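Local coordinates for protein nucleocapsid (Crimean-congo hemorrhagic fever virus, PDB 4AKL) that binds single- and double-stranded RNA, probably helps package the viral genome, and probably also cuts double-stranded DNA without sequence specificity, at residues A[73-85]-A[388-400]. Numbering follows the deposited sequence.
Sequences FCAPIYECAWASS and MGVCFGTIPVANP
Ile395 lays its side chain against helix 77-83, over Ile77, Cys80 and Ala81. Followed from CB, its CG1 comes 3.9 Å from Ile77 CD1, and the two isoleucine side chains cross at about a right angle. Its tip CD1 meets the backbone, 3.6 Å from Ile77 O and 3.8 Å from Ala81 N, and touches Ala81 CB and Cys80 CB. Ile395 CG1 stands anti to its own carbonyl carbon (chi1 -56°) and the chain is then extended (chi2 171°), which carries CD1 onto the helix backbone. Just before helix 77-83, Ala75 CB presses on Thr394 CB at 3.4 Å, tighter than usual for two carbons. Thr394 OG1 faces Cys80, 3.4 Å from its SG.

At the far end of the helix, Ser84 OG sits 2.9 Å from Cys391 O, a weak hydrogen bond; the same proton has Cys80 O as another weak acceptor. A water links Ser84 OG to Ile395 O, donating to the carbonyl. The Phe392 ring turns its edge to Ser84 OG and Ala83 O, with Cys391 CB over one face. Val397 CG1 packs on Ser84 CB.

Ser328 OG, from helix 324-336, hydrogen-bonds to Phe392 O and Val397 N, and Met13 and Trp16 of helix 10-24 cover Ala81. Helix 77-83 crosses segment 388-392 nearly at right angles (-94°), and the loop after it completes this buried packing in the largely helical nairovirus nucleocapsid fold.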
# COMPACT_ATOMS: atom_id res chain seq x y z
N PHE A 73 -2.33 -18.39 -14.25
CA PHE A 73 -1.99 -18.05 -15.64
C PHE A 73 -2.20 -16.56 -15.99
O PHE A 73 -2.07 -16.18 -17.14
CB PHE A 73 -2.76 -18.95 -16.63
CG PHE A 73 -2.43 -20.43 -16.52
CD1 PHE A 73 -1.16 -20.91 -16.86
CD2 PHE A 73 -3.39 -21.34 -16.10
CE1 PHE A 73 -0.83 -22.28 -16.76
CE2 PHE A 73 -3.09 -22.72 -16.00
CZ PHE A 73 -1.80 -23.18 -16.33
N CYS A 74 -2.47 -15.71 -15.00
CA CYS A 74 -2.82 -14.34 -15.31
C CYS A 74 -1.84 -13.34 -14.79
O CYS A 74 -2.20 -12.17 -14.65
CB CYS A 74 -4.24 -14.07 -14.82
SG CYS A 74 -4.37 -14.07 -13.16
N ALA A 75 -0.59 -13.77 -14.53
CA ALA A 75 0.48 -12.82 -14.17
C ALA A 75 0.73 -11.85 -15.36
O ALA A 75 0.73 -12.28 -16.51
CB ALA A 75 1.78 -13.53 -13.79
N PRO A 76 0.89 -10.54 -15.07
CA PRO A 76 1.23 -9.51 -16.05
C PRO A 76 2.68 -9.63 -16.36
O PRO A 76 3.53 -9.03 -15.67
CB PRO A 76 0.88 -8.21 -15.35
CG PRO A 76 1.03 -8.49 -13.99
CD PRO A 76 0.67 -9.94 -13.76
N ILE A 77 2.96 -10.42 -17.38
CA ILE A 77 4.36 -10.76 -17.74
C ILE A 77 5.31 -9.60 -17.88
O ILE A 77 6.45 -9.63 -17.35
CB ILE A 77 4.42 -11.57 -19.00
CG1 ILE A 77 3.75 -12.93 -18.76
CG2 ILE A 77 5.86 -11.79 -19.39
CD1 ILE A 77 4.44 -13.81 -17.64
N TYR A 78 4.86 -8.57 -18.57
CA TYR A 78 5.73 -7.43 -18.90
C TYR A 78 6.21 -6.76 -17.64
O TYR A 78 7.40 -6.54 -17.46
CB TYR A 78 4.98 -6.40 -19.76
CG TYR A 78 5.83 -5.24 -20.21
CD1 TYR A 78 6.55 -5.32 -21.36
CD2 TYR A 78 5.91 -4.05 -19.45
CE1 TYR A 78 7.33 -4.27 -21.79
CE2 TYR A 78 6.71 -2.98 -19.87
CZ TYR A 78 7.41 -3.09 -21.03
OH TYR A 78 8.20 -2.06 -21.48
N GLU A 79 5.28 -6.48 -16.75
CA GLU A 79 5.62 -5.72 -15.55
C GLU A 79 6.36 -6.58 -14.54
O GLU A 79 7.29 -6.08 -13.90
CB GLU A 79 4.39 -5.06 -14.95
CG GLU A 79 3.84 -3.96 -15.80
CD GLU A 79 2.99 -4.40 -17.03
OE1 GLU A 79 2.52 -5.56 -17.07
OE2 GLU A 79 2.80 -3.55 -17.97
N CYS A 80 5.95 -7.86 -14.41
CA CYS A 80 6.66 -8.81 -13.54
C CYS A 80 8.10 -8.98 -14.03
O CYS A 80 9.04 -8.96 -13.23
CB CYS A 80 5.94 -10.18 -13.51
SG CYS A 80 4.32 -10.15 -12.72
N ALA A 81 8.28 -9.11 -15.34
CA ALA A 81 9.64 -9.22 -15.88
C ALA A 81 10.43 -7.94 -15.59
O ALA A 81 11.60 -7.99 -15.21
CB ALA A 81 9.63 -9.52 -17.32
N TRP A 82 9.80 -6.78 -15.77
CA TRP A 82 10.47 -5.52 -15.47
C TRP A 82 10.88 -5.43 -13.97
O TRP A 82 12.00 -5.01 -13.65
CB TRP A 82 9.55 -4.35 -15.85
CG TRP A 82 10.03 -2.96 -15.45
CD1 TRP A 82 9.50 -2.17 -14.48
CD2 TRP A 82 11.11 -2.20 -16.03
NE1 TRP A 82 10.15 -0.98 -14.40
CE2 TRP A 82 11.15 -0.95 -15.34
CE3 TRP A 82 12.04 -2.44 -17.07
CZ2 TRP A 82 12.10 0.05 -15.64
CZ3 TRP A 82 12.97 -1.45 -17.37
CH2 TRP A 82 13.00 -0.22 -16.66
N ALA A 83 9.98 -5.83 -13.09
CA ALA A 83 10.20 -5.80 -11.64
C ALA A 83 11.31 -6.78 -11.18
O ALA A 83 11.84 -6.62 -10.13
CB ALA A 83 8.86 -6.09 -10.89
N SER A 84 11.63 -7.77 -12.01
CA SER A 84 12.61 -8.78 -11.71
C SER A 84 13.84 -8.68 -12.63
O SER A 84 14.69 -9.58 -12.60
CB SER A 84 11.97 -10.13 -11.94
OG SER A 84 11.02 -10.45 -10.93
N SER A 85 13.91 -7.63 -13.46
CA SER A 85 15.00 -7.44 -14.43
C SER A 85 16.32 -7.15 -13.77
O SER A 85 16.36 -6.61 -12.65
CB SER A 85 14.67 -6.31 -15.41
OG SER A 85 14.48 -5.08 -14.75
N MET A 388 5.77 -10.50 -2.36
CA MET A 388 7.05 -10.83 -3.00
C MET A 388 6.83 -11.79 -4.17
O MET A 388 7.48 -11.65 -5.20
CB MET A 388 8.01 -11.48 -1.99
CG MET A 388 8.33 -10.63 -0.81
SD MET A 388 9.58 -11.38 0.31
CE MET A 388 11.00 -11.05 -0.67
N GLY A 389 5.89 -12.74 -4.03
CA GLY A 389 5.64 -13.73 -5.06
C GLY A 389 5.11 -13.08 -6.36
O GLY A 389 5.52 -13.46 -7.43
N VAL A 390 4.20 -12.12 -6.28
CA VAL A 390 3.75 -11.48 -7.51
C VAL A 390 4.87 -10.65 -8.18
O VAL A 390 4.94 -10.58 -9.39
CB VAL A 390 2.45 -10.64 -7.32
CG1 VAL A 390 2.72 -9.39 -6.50
CG2 VAL A 390 1.86 -10.30 -8.65
N CYS A 391 5.78 -10.07 -7.40
CA CYS A 391 6.88 -9.32 -8.01
C CYS A 391 8.00 -10.14 -8.67
O CYS A 391 8.52 -9.77 -9.74
CB CYS A 391 7.53 -8.45 -6.95
SG CYS A 391 6.53 -7.23 -6.15
N PHE A 392 8.38 -11.24 -7.99
CA PHE A 392 9.60 -12.02 -8.33
C PHE A 392 9.36 -13.49 -8.62
O PHE A 392 10.31 -14.20 -9.01
CB PHE A 392 10.60 -11.98 -7.17
CG PHE A 392 10.80 -10.62 -6.55
CD1 PHE A 392 11.07 -9.51 -7.32
CD2 PHE A 392 10.77 -10.46 -5.18
CE1 PHE A 392 11.27 -8.28 -6.73
CE2 PHE A 392 10.96 -9.23 -4.60
CZ PHE A 392 11.21 -8.17 -5.36
N GLY A 393 8.13 -13.96 -8.43
CA GLY A 393 7.82 -15.37 -8.52
C GLY A 393 6.89 -15.91 -9.57
O GLY A 393 6.70 -17.10 -9.60
N THR A 394 6.32 -15.06 -10.42
CA THR A 394 5.47 -15.56 -11.51
C THR A 394 6.32 -15.98 -12.67
O THR A 394 5.89 -16.78 -13.52
CB THR A 394 4.46 -14.52 -11.97
OG1 THR A 394 5.15 -13.44 -12.64
CG2 THR A 394 3.62 -13.99 -10.79
N ILE A 395 7.53 -15.43 -12.72
CA ILE A 395 8.56 -15.80 -13.70
C ILE A 395 9.85 -16.15 -12.93
O ILE A 395 10.38 -15.30 -12.23
CB ILE A 395 8.88 -14.63 -14.64
CG1 ILE A 395 7.63 -14.08 -15.39
CG2 ILE A 395 9.87 -15.05 -15.62
CD1 ILE A 395 7.88 -12.75 -16.19
N PRO A 396 10.33 -17.40 -13.02
CA PRO A 396 11.62 -17.73 -12.40
C PRO A 396 12.75 -17.20 -13.30
O PRO A 396 12.89 -17.64 -14.46
CB PRO A 396 11.62 -19.24 -12.34
CG PRO A 396 10.84 -19.67 -13.51
CD PRO A 396 9.81 -18.54 -13.80
N VAL A 397 13.52 -16.27 -12.78
CA VAL A 397 14.44 -15.51 -13.66
C VAL A 397 15.58 -16.33 -14.23
O VAL A 397 16.15 -15.95 -15.25
CB VAL A 397 15.01 -14.24 -12.97
CG1 VAL A 397 13.87 -13.29 -12.58
CG2 VAL A 397 15.87 -14.62 -11.81
N ALA A 398 15.90 -17.44 -13.58
CA ALA A 398 16.93 -18.37 -14.07
C ALA A 398 16.50 -19.10 -15.35
O ALA A 398 17.35 -19.46 -16.16
CB ALA A 398 17.29 -19.40 -12.97
N ASN A 399 15.20 -19.35 -15.52
CA ASN A 399 14.64 -20.01 -16.73
C ASN A 399 13.24 -19.44 -17.02
O ASN A 399 12.26 -20.09 -16.75
CB ASN A 399 14.57 -21.54 -16.54
CG ASN A 399 15.95 -22.21 -16.53
OD1 ASN A 399 16.63 -22.27 -17.55
ND2 ASN A 399 16.36 -22.74 -15.35
N PRO A 400 13.16 -18.20 -17.56
CA PRO A 400 11.88 -17.49 -17.71
C PRO A 400 10.74 -18.19 -18.42
O PRO A 400 9.59 -17.93 -18.10
CB PRO A 400 12.29 -16.24 -18.54
CG PRO A 400 13.63 -15.99 -18.15
CD PRO A 400 14.27 -17.35 -17.98
O HOH W 1 9.48 -12.74 -11.88